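Local atomic coordinates of 2-aminomuconic 6-semialdehyde dehydrogenase (Pseudomonas sp., PDB entry 7BZV), a protein that catalyses the NAD+-dependent oxidation of 2-aminomuconic 6-semialdehyde to 2-aminomuconate, probably as a step in the meta-cleavage pathway of 2-aminophenol breakdown. Residues M2-S16 with V30-A44. Numbering follows the deposited sequence.
Sequences MKQYRNFVDGKWVES and VVAVVHEADRDLVDA
His35 is gripped at both ring nitrogens by residues of 2-16. Its NE2 donates to Gln4 OE1 (2.8 Å) on a lone pair in the carbonyl plane, though the bond is bent (144°) and OE1 sits tilted from the ring plane; ND1 accepts from Ser16 N at 3.1 Å, in that plane. Arg6 CG lies over one ring face, 4.2 Å from the centroid, a CH-pi contact. With CG beside its backbone N (chi1 -61°), the imidazole sits between Gln4 of strand 3-5 and Ser16, just after strand 12-14. Ser16 OG bonds to Glu36 O (2.6 Å) and also to Lys18 O. Asn7 ND2 bridges His35 O (2.9 Å) and Val14 O, while its OD1 accepts from His207 N. Beyond Asn7, Leu41 CD2 packs on Val14 CG1 at 3.6 Å, seating helix 39-52 against the strands. Parallel pairing of 3-5 with 30-35, including His35 N to Tyr5 O (3.2 Å, 154°), positions the histidine in this aldehyde dehydrogenase's four-stranded mixed sheet. A leucine in its place would probably leave Gln4 OE1 and Ser16 N without mates and the loop after 12-14 less firmly tied to 30-35. The pattern suggests that NE2 carries the proton and ND1 does not, as in the neutral form.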
ATOM      1  N   MET B   2     -11.952 -17.072 -49.224  1.00100.43           N
ATOM      2  CA  MET B   2     -11.247 -15.986 -48.551  1.00 93.55           C
ATOM      3  C   MET B   2     -11.871 -15.630 -47.204  1.00 80.33           C
ATOM      4  O   MET B   2     -13.079 -15.372 -47.098  1.00 52.71           O
ATOM      5  CB  MET B   2     -11.176 -14.744 -49.439  1.00 81.48           C
ATOM      6  CG  MET B   2     -10.313 -13.619 -48.832  1.00 60.10           C
ATOM      7  SD  MET B   2      -8.534 -13.796 -49.038  1.00 87.36           S
ATOM      8  CE  MET B   2      -8.340 -15.005 -50.366  1.00105.31           C
ATOM      9  N   LYS B   3     -11.011 -15.560 -46.196  1.00 78.98           N
ATOM     10  CA  LYS B   3     -11.422 -15.296 -44.827  1.00 61.00           C
ATOM     11  C   LYS B   3     -12.264 -14.031 -44.731  1.00 71.58           C
ATOM     12  O   LYS B   3     -11.947 -13.004 -45.338  1.00 56.45           O
ATOM     13  CB  LYS B   3     -10.154 -15.168 -43.976  1.00 57.03           C
ATOM     14  CG  LYS B   3     -10.161 -15.787 -42.562  1.00 55.01           C
ATOM     15  CD  LYS B   3      -8.739 -16.261 -42.127  1.00 60.64           C
ATOM     16  CE  LYS B   3      -7.642 -15.313 -42.632  1.00 89.75           C
ATOM     17  NZ  LYS B   3      -6.241 -15.697 -42.242  1.00 80.52           N
ATOM     18  N   GLN B   4     -13.347 -14.115 -43.963  1.00 68.08           N
ATOM     19  CA  GLN B   4     -14.121 -12.951 -43.557  1.00 58.82           C
ATOM     20  C   GLN B   4     -13.798 -12.623 -42.103  1.00 54.27           C
ATOM     21  O   GLN B   4     -13.774 -13.515 -41.249  1.00 51.85           O
ATOM     22  CB  GLN B   4     -15.629 -13.180 -43.696  1.00 64.65           C
ATOM     23  CG  GLN B   4     -16.103 -13.609 -45.075  1.00 66.02           C
ATOM     24  CD  GLN B   4     -15.762 -12.597 -46.147  1.00 64.37           C
ATOM     25  OE1 GLN B   4     -16.251 -11.464 -46.140  1.00 53.42           O
ATOM     26  NE2 GLN B   4     -14.905 -12.997 -47.070  1.00 59.32           N
ATOM     27  N   TYR B   5     -13.539 -11.354 -41.835  1.00 48.24           N
ATOM     28  CA  TYR B   5     -13.371 -10.829 -40.486  1.00 51.32           C
ATOM     29  C   TYR B   5     -14.600  -9.951 -40.244  1.00 47.25           C
ATOM     30  O   TYR B   5     -14.723  -8.863 -40.821  1.00 45.26           O
ATOM     31  CB  TYR B   5     -12.036 -10.085 -40.368  1.00 46.70           C
ATOM     32  CG  TYR B   5     -10.802 -10.981 -40.234  1.00 41.16           C
ATOM     33  CD1 TYR B   5     -10.837 -12.151 -39.486  1.00 47.78           C
ATOM     34  CD2 TYR B   5      -9.603 -10.645 -40.862  1.00 44.42           C
ATOM     35  CE1 TYR B   5      -9.701 -12.954 -39.349  1.00 47.65           C
ATOM     36  CE2 TYR B   5      -8.465 -11.443 -40.738  1.00 43.53           C
ATOM     37  CZ  TYR B   5      -8.524 -12.600 -39.980  1.00 45.50           C
ATOM     38  OH  TYR B   5      -7.405 -13.408 -39.842  1.00 46.71           O
ATOM     39  N   ARG B   6     -15.542 -10.463 -39.455  1.00 43.20           N
ATOM     40  CA  ARG B   6     -16.815  -9.787 -39.254  1.00 49.73           C
ATOM     41  C   ARG B   6     -16.817  -9.008 -37.946  1.00 50.59           C
ATOM     42  O   ARG B   6     -15.935  -9.161 -37.097  1.00 42.81           O
ATOM     43  CB  ARG B   6     -17.971 -10.786 -39.266  1.00 58.01           C
ATOM     44  CG  ARG B   6     -18.126 -11.529 -40.589  1.00 62.59           C
ATOM     45  CD  ARG B   6     -19.119 -12.682 -40.494  1.00 83.62           C
ATOM     46  NE  ARG B   6     -18.806 -13.568 -39.381  1.00103.95           N
ATOM     47  CZ  ARG B   6     -18.061 -14.661 -39.476  1.00102.39           C
ATOM     48  NH1 ARG B   6     -17.559 -15.016 -40.655  1.00126.21           N
ATOM     49  NH2 ARG B   6     -17.823 -15.397 -38.391  1.00 62.68           N
ATOM     50  N   ASN B   7     -17.824  -8.152 -37.802  1.00 44.13           N
ATOM     51  CA  ASN B   7     -18.072  -7.487 -36.537  1.00 47.69           C
ATOM     52  C   ASN B   7     -18.749  -8.451 -35.563  1.00 56.43           C
ATOM     53  O   ASN B   7     -19.339  -9.461 -35.964  1.00 46.92           O
ATOM     54  CB  ASN B   7     -18.959  -6.256 -36.730  1.00 55.99           C
ATOM     55  CG  ASN B   7     -18.424  -5.301 -37.765  1.00 54.65           C
ATOM     56  OD1 ASN B   7     -17.597  -4.449 -37.465  1.00 54.44           O
ATOM     57  ND2 ASN B   7     -18.918  -5.423 -38.998  1.00 52.36           N
ATOM     58  N   PHE B   8     -18.671  -8.119 -34.270  1.00 45.13           N
ATOM     59  CA  PHE B   8     -19.286  -8.929 -33.216  1.00 45.88           C
ATOM     60  C   PHE B   8     -19.988  -7.969 -32.260  1.00 48.07           C
ATOM     61  O   PHE B   8     -19.333  -7.256 -31.494  1.00 44.41           O
ATOM     62  CB  PHE B   8     -18.220  -9.797 -32.529  1.00 44.17           C
ATOM     63  CG  PHE B   8     -18.775 -10.820 -31.579  1.00 43.78           C
ATOM     64  CD1 PHE B   8     -19.455 -11.926 -32.045  1.00 44.32           C
ATOM     65  CD2 PHE B   8     -18.590 -10.675 -30.200  1.00 42.69           C
ATOM     66  CE1 PHE B   8     -19.981 -12.866 -31.166  1.00 51.28           C
ATOM     67  CE2 PHE B   8     -19.112 -11.601 -29.310  1.00 46.39           C
ATOM     68  CZ  PHE B   8     -19.801 -12.703 -29.790  1.00 48.75           C
ATOM     69  N   VAL B   9     -21.319  -7.922 -32.308  1.00 44.50           N
ATOM     70  CA  VAL B   9     -22.084  -6.952 -31.526  1.00 56.65           C
ATOM     71  C   VAL B   9     -23.190  -7.697 -30.806  1.00 54.83           C
ATOM     72  O   VAL B   9     -23.997  -8.389 -31.443  1.00 47.95           O
ATOM     73  CB  VAL B   9     -22.662  -5.822 -32.401  1.00 54.54           C
ATOM     74  CG1 VAL B   9     -23.621  -4.948 -31.592  1.00 50.39           C
ATOM     75  CG2 VAL B   9     -21.522  -4.967 -32.990  1.00 45.46           C
ATOM     76  N   ASP B  10     -23.231  -7.551 -29.484  1.00 41.40           N
ATOM     77  CA  ASP B  10     -24.289  -8.123 -28.656  1.00 55.50           C
ATOM     78  C   ASP B  10     -24.454  -9.612 -28.941  1.00 53.59           C
ATOM     79  O   ASP B  10     -25.567 -10.116 -29.103  1.00 46.06           O
ATOM     80  CB  ASP B  10     -25.616  -7.388 -28.881  1.00 65.73           C
ATOM     81  CG  ASP B  10     -26.557  -7.487 -27.685  1.00 58.95           C
ATOM     82  OD1 ASP B  10     -26.117  -7.888 -26.578  1.00 48.01           O
ATOM     83  OD2 ASP B  10     -27.744  -7.142 -27.852  1.00 54.25           O
ATOM     84  N   GLY B  11     -23.330 -10.313 -29.045  1.00 42.18           N
ATOM     85  CA  GLY B  11     -23.311 -11.748 -29.201  1.00 52.51           C
ATOM     86  C   GLY B  11     -23.547 -12.250 -30.607  1.00 53.65           C
ATOM     87  O   GLY B  11     -23.602 -13.471 -30.801  1.00 52.95           O
ATOM     88  N   LYS B  12     -23.660 -11.361 -31.595  1.00 47.75           N
ATOM     89  CA  LYS B  12     -23.987 -11.752 -32.963  1.00 55.49           C
ATOM     90  C   LYS B  12     -22.906 -11.252 -33.909  1.00 56.80           C
ATOM     91  O   LYS B  12     -22.440 -10.114 -33.786  1.00 51.72           O
ATOM     92  CB  LYS B  12     -25.368 -11.204 -33.386  1.00 55.13           C
ATOM     93  CG  LYS B  12     -26.528 -11.620 -32.458  1.00 64.06           C
ATOM     94  CD  LYS B  12     -27.835 -10.919 -32.808  1.00 76.54           C
ATOM     95  CE  LYS B  12     -28.589 -10.471 -31.554  1.00 96.56           C
ATOM     96  NZ  LYS B  12     -28.868  -9.001 -31.536  1.00 95.78           N
ATOM     97  N   TRP B  13     -22.495 -12.118 -34.823  1.00 48.62           N
ATOM     98  CA  TRP B  13     -21.668 -11.701 -35.943  1.00 56.61           C
ATOM     99  C   TRP B  13     -22.496 -10.899 -36.944  1.00 51.92           C
ATOM    100  O   TRP B  13     -23.652 -11.215 -37.222  1.00 60.16           O
ATOM    101  CB  TRP B  13     -21.043 -12.931 -36.594  1.00 49.99           C
ATOM    102  CG  TRP B  13     -20.225 -13.736 -35.600  1.00 55.36           C
ATOM    103  CD1 TRP B  13     -20.617 -14.857 -34.921  1.00 64.27           C
ATOM    104  CD2 TRP B  13     -18.880 -13.450 -35.155  1.00 52.62           C
ATOM    105  NE1 TRP B  13     -19.596 -15.300 -34.104  1.00 55.08           N
ATOM    106  CE2 TRP B  13     -18.525 -14.449 -34.225  1.00 51.29           C
ATOM    107  CE3 TRP B  13     -17.949 -12.451 -35.461  1.00 69.67           C
ATOM    108  CZ2 TRP B  13     -17.271 -14.477 -33.598  1.00 57.86           C
ATOM    109  CZ3 TRP B  13     -16.704 -12.481 -34.843  1.00 61.56           C
ATOM    110  CH2 TRP B  13     -16.376 -13.488 -33.925  1.00 49.68           C
ATOM    111  N   VAL B  14     -21.899  -9.828 -37.458  1.00 52.91           N
ATOM    112  CA  VAL B  14     -22.600  -8.822 -38.243  1.00 52.64           C
ATOM    113  C   VAL B  14     -21.708  -8.477 -39.426  1.00 60.91           C
ATOM    114  O   VAL B  14     -20.554  -8.067 -39.239  1.00 55.90           O
ATOM    115  CB  VAL B  14     -22.905  -7.556 -37.417  1.00 66.88           C
ATOM    116  CG1 VAL B  14     -23.640  -6.526 -38.267  1.00 60.08           C
ATOM    117  CG2 VAL B  14     -23.695  -7.911 -36.154  1.00 61.65           C
ATOM    118  N   GLU B  15     -22.234  -8.648 -40.632  1.00 52.40           N
ATOM    119  CA  GLU B  15     -21.562  -8.299 -41.873  1.00 53.81           C
ATOM    120  C   GLU B  15     -22.003  -6.915 -42.341  1.00 57.41           C
ATOM    121  O   GLU B  15     -22.907  -6.295 -41.771  1.00 53.40           O
ATOM    122  CB  GLU B  15     -21.856  -9.353 -42.942  1.00 56.75           C
ATOM    123  CG  GLU B  15     -21.294 -10.734 -42.589  1.00 62.12           C
ATOM    124  CD  GLU B  15     -21.604 -11.786 -43.646  1.00 73.80           C
ATOM    125  OE1 GLU B  15     -21.218 -12.962 -43.472  1.00 75.99           O
ATOM    126  OE2 GLU B  15     -22.233 -11.441 -44.665  1.00 82.60           O
ATOM    127  N   SER B  16     -21.362  -6.435 -43.408  1.00 60.48           N
ATOM    128  CA  SER B  16     -21.579  -5.063 -43.841  1.00 64.38           C
ATOM    129  C   SER B  16     -21.633  -4.940 -45.356  1.00 73.97           C
ATOM    130  O   SER B  16     -20.952  -5.669 -46.081  1.00 63.49           O
ATOM    131  CB  SER B  16     -20.478  -4.135 -43.321  1.00 56.21           C
ATOM    132  OG  SER B  16     -20.673  -2.799 -43.752  1.00 69.10           O
ATOM    133  N   VAL B  30      -3.880 -10.215 -50.701  1.00 59.25           N
ATOM    134  CA  VAL B  30      -5.029 -10.138 -49.806  1.00 63.86           C
ATOM    135  C   VAL B  30      -5.098 -11.427 -48.993  1.00 60.35           C
ATOM    136  O   VAL B  30      -4.923 -12.520 -49.537  1.00 53.44           O
ATOM    137  CB  VAL B  30      -6.329  -9.904 -50.596  1.00 58.02           C
ATOM    138  CG1 VAL B  30      -7.519  -9.978 -49.667  1.00 53.17           C
ATOM    139  CG2 VAL B  30      -6.282  -8.557 -51.328  1.00 49.10           C
ATOM    140  N   VAL B  31      -5.341 -11.312 -47.686  1.00 50.17           N
ATOM    141  CA  VAL B  31      -5.496 -12.491 -46.838  1.00 46.89           C
ATOM    142  C   VAL B  31      -6.854 -12.560 -46.158  1.00 40.06           C
ATOM    143  O   VAL B  31      -7.195 -13.614 -45.600  1.00 52.83           O
ATOM    144  CB  VAL B  31      -4.375 -12.589 -45.782  1.00 57.02           C
ATOM    145  CG1 VAL B  31      -3.040 -12.836 -46.453  1.00 45.34           C
ATOM    146  CG2 VAL B  31      -4.308 -11.329 -44.949  1.00 53.57           C
ATOM    147  N   ALA B  32      -7.660 -11.500 -46.219  1.00 40.81           N
ATOM    148  CA  ALA B  32      -9.024 -11.520 -45.706  1.00 52.85           C
ATOM    149  C   ALA B  32      -9.737 -10.278 -46.218  1.00 40.19           C
ATOM    150  O   ALA B  32      -9.110  -9.341 -46.713  1.00 47.56           O
ATOM    151  CB  ALA B  32      -9.047 -11.562 -44.169  1.00 48.81           C
ATOM    152  N   VAL B  33     -11.057 -10.266 -46.064  1.00 40.01           N
ATOM    153  CA  VAL B  33     -11.815  -9.035 -46.233  1.00 55.35           C
ATOM    154  C   VAL B  33     -12.615  -8.766 -44.962  1.00 47.95           C
ATOM    155  O   VAL B  33     -13.057  -9.681 -44.257  1.00 45.69           O
ATOM    156  CB  VAL B  33     -12.718  -9.072 -47.496  1.00 69.89           C
ATOM    157  CG1 VAL B  33     -13.489 -10.356 -47.567  1.00 70.27           C
ATOM    158  CG2 VAL B  33     -13.634  -7.855 -47.513  1.00 84.13           C
ATOM    159  N   VAL B  34     -12.792  -7.482 -44.681  1.00 43.20           N
ATOM    160  CA  VAL B  34     -13.220  -6.985 -43.384  1.00 54.85           C
ATOM    161  C   VAL B  34     -14.483  -6.166 -43.564  1.00 53.78           C
ATOM    162  O   VAL B  34     -14.564  -5.345 -44.482  1.00 47.29           O
ATOM    163  CB  VAL B  34     -12.112  -6.122 -42.759  1.00 39.43           C
ATOM    164  CG1 VAL B  34     -12.398  -5.840 -41.260  1.00 48.55           C
ATOM    165  CG2 VAL B  34     -10.775  -6.793 -42.979  1.00 46.33           C
ATOM    166  N   HIS B  35     -15.441  -6.344 -42.650  1.00 49.53           N
ATOM    167  CA  HIS B  35     -16.763  -5.742 -42.763  1.00 45.14           C
ATOM    168  C   HIS B  35     -16.829  -4.491 -41.908  1.00 49.04           C
ATOM    169  O   HIS B  35     -16.771  -4.571 -40.675  1.00 52.87           O
ATOM    170  CB  HIS B  35     -17.833  -6.739 -42.347  1.00 46.25           C
ATOM    171  CG  HIS B  35     -17.862  -7.966 -43.203  1.00 57.70           C
ATOM    172  ND1 HIS B  35     -18.944  -8.302 -43.991  1.00 59.09           N
ATOM    173  CD2 HIS B  35     -16.933  -8.926 -43.411  1.00 49.96           C
ATOM    174  CE1 HIS B  35     -18.686  -9.430 -44.630  1.00 57.31           C
ATOM    175  NE2 HIS B  35     -17.472  -9.828 -44.297  1.00 55.85           N
ATOM    176  N   GLU B  36     -16.981  -3.345 -42.567  1.00 46.04           N
ATOM    177  CA  GLU B  36     -16.906  -2.063 -41.889  1.00 54.40           C
ATOM    178  C   GLU B  36     -18.217  -1.751 -41.181  1.00 57.42           C
ATOM    179  O   GLU B  36     -19.298  -2.033 -41.694  1.00 58.83           O
ATOM    180  CB  GLU B  36     -16.563  -0.954 -42.884  1.00 51.14           C
ATOM    181  CG  GLU B  36     -16.334   0.409 -42.227  1.00 67.86           C
ATOM    182  CD  GLU B  36     -15.811   1.469 -43.184  1.00 62.59           C
ATOM    183  OE1 GLU B  36     -15.587   1.145 -44.362  1.00 52.98           O
ATOM    184  OE2 GLU B  36     -15.620   2.630 -42.742  1.00 62.47           O
ATOM    185  N   ALA B  37     -18.106  -1.152 -39.999  1.00 55.93           N
ATOM    186  CA  ALA B  37     -19.249  -0.820 -39.162  1.00 59.90           C
ATOM    187  C   ALA B  37     -19.620   0.641 -39.354  1.00 66.67           C
ATOM    188  O   ALA B  37     -18.746   1.517 -39.310  1.00 51.29           O
ATOM    189  CB  ALA B  37     -18.927  -1.084 -37.690  1.00 52.80           C
ATOM    190  N   ASP B  38     -20.915   0.905 -39.548  1.00 61.74           N
ATOM    191  CA  ASP B  38     -21.400   2.271 -39.713  1.00 57.89           C
ATOM    192  C   ASP B  38     -21.684   2.898 -38.351  1.00 54.80           C
ATOM    193  O   ASP B  38     -21.585   2.252 -37.306  1.00 52.59           O
ATOM    194  CB  ASP B  38     -22.662   2.308 -40.582  1.00 58.65           C
ATOM    195  CG  ASP B  38     -23.688   1.282 -40.162  1.00 67.64           C
ATOM    196  OD1 ASP B  38     -23.980   1.195 -38.948  1.00 69.68           O
ATOM    197  OD2 ASP B  38     -24.211   0.564 -41.049  1.00 78.78           O
ATOM    198  N   ARG B  39     -22.040   4.186 -38.368  1.00 62.80           N
ATOM    199  CA  ARG B  39     -22.386   4.867 -37.124  1.00 56.74           C
ATOM    200  C   ARG B  39     -23.460   4.108 -36.359  1.00 55.97           C
ATOM    201  O   ARG B  39     -23.436   4.071 -35.119  1.00 49.43           O
ATOM    202  CB  ARG B  39     -22.858   6.294 -37.420  1.00 59.24           C
ATOM    203  CG  ARG B  39     -22.864   7.212 -36.207  1.00 75.91           C
ATOM    204  CD  ARG B  39     -23.033   8.674 -36.597  1.00 84.38           C
ATOM    205  NE  ARG B  39     -21.867   9.460 -36.219  1.00 87.31           N
ATOM    206  CZ  ARG B  39     -21.083  10.090 -37.083  1.00 84.44           C
ATOM    207  NH1 ARG B  39     -21.359  10.042 -38.386  1.00 83.91           N
ATOM    208  NH2 ARG B  39     -20.025  10.776 -36.648  1.00 61.60           N
ATOM    209  N   ASP B  40     -24.393   3.484 -37.083  1.00 62.15           N
ATOM    210  CA  ASP B  40     -25.529   2.813 -36.458  1.00 71.55           C
ATOM    211  C   ASP B  40     -25.079   1.619 -35.633  1.00 51.27           C
ATOM    212  O   ASP B  40     -25.574   1.393 -34.521  1.00 46.31           O
ATOM    213  CB  ASP B  40     -26.522   2.336 -37.524  1.00 80.86           C
ATOM    214  CG  ASP B  40     -27.461   3.419 -37.986  1.00 83.57           C
ATOM    215  OD1 ASP B  40     -27.461   4.514 -37.387  1.00 63.67           O
ATOM    216  OD2 ASP B  40     -28.207   3.165 -38.958  1.00 98.73           O
ATOM    217  N   LEU B  41     -24.178   0.811 -36.193  1.00 44.10           N
ATOM    218  CA  LEU B  41     -23.756  -0.403 -35.508  1.00 52.23           C
ATOM    219  C   LEU B  41     -22.938  -0.062 -34.271  1.00 42.42           C
ATOM    220  O   LEU B  41     -23.073  -0.708 -33.227  1.00 50.28           O
ATOM    221  CB  LEU B  41     -22.967  -1.290 -36.468  1.00 47.82           C
ATOM    222  CG  LEU B  41     -22.741  -2.716 -35.945  1.00 51.24           C
ATOM    223  CD1 LEU B  41     -24.020  -3.370 -35.473  1.00 47.98           C
ATOM    224  CD2 LEU B  41     -22.062  -3.595 -37.000  1.00 48.34           C
ATOM    225  N   VAL B  42     -22.095   0.964 -34.365  1.00 40.82           N
ATOM    226  CA  VAL B  42     -21.356   1.415 -33.194  1.00 43.42           C
ATOM    227  C   VAL B  42     -22.327   1.852 -32.106  1.00 46.59           C
ATOM    228  O   VAL B  42     -22.170   1.512 -30.928  1.00 40.37           O
ATOM    229  CB  VAL B  42     -20.384   2.542 -33.573  1.00 52.62           C
ATOM    230  CG1 VAL B  42     -19.827   3.201 -32.312  1.00 66.10           C
ATOM    231  CG2 VAL B  42     -19.264   1.988 -34.449  1.00 40.12           C
ATOM    232  N   ASP B  43     -23.343   2.628 -32.484  1.00 48.94           N
ATOM    233  CA  ASP B  43     -24.421   2.932 -31.557  1.00 52.99           C
ATOM    234  C   ASP B  43     -25.001   1.649 -30.978  1.00 46.77           C
ATOM    235  O   ASP B  43     -25.223   1.553 -29.767  1.00 46.01           O
ATOM    236  CB  ASP B  43     -25.504   3.740 -32.273  1.00 78.30           C
ATOM    237  CG  ASP B  43     -26.053   4.869 -31.423  1.00104.73           C
ATOM    238  OD1 ASP B  43     -26.610   4.584 -30.342  1.00 96.66           O
ATOM    239  OD2 ASP B  43     -25.930   6.043 -31.840  1.00127.55           O
ATOM    240  N   ALA B  44     -25.263   0.649 -31.833  1.00 35.41           N
ATOM    241  CA  ALA B  44     -25.791  -0.624 -31.340  1.00 40.88           C
ATOM    242  C   ALA B  44     -24.832  -1.265 -30.347  1.00 48.34           C
ATOM    243  O   ALA B  44     -25.251  -1.776 -29.298  1.00 40.21           O
ATOM    244  CB  ALA B  44     -26.068  -1.566 -32.512  1.00 41.48           C
TER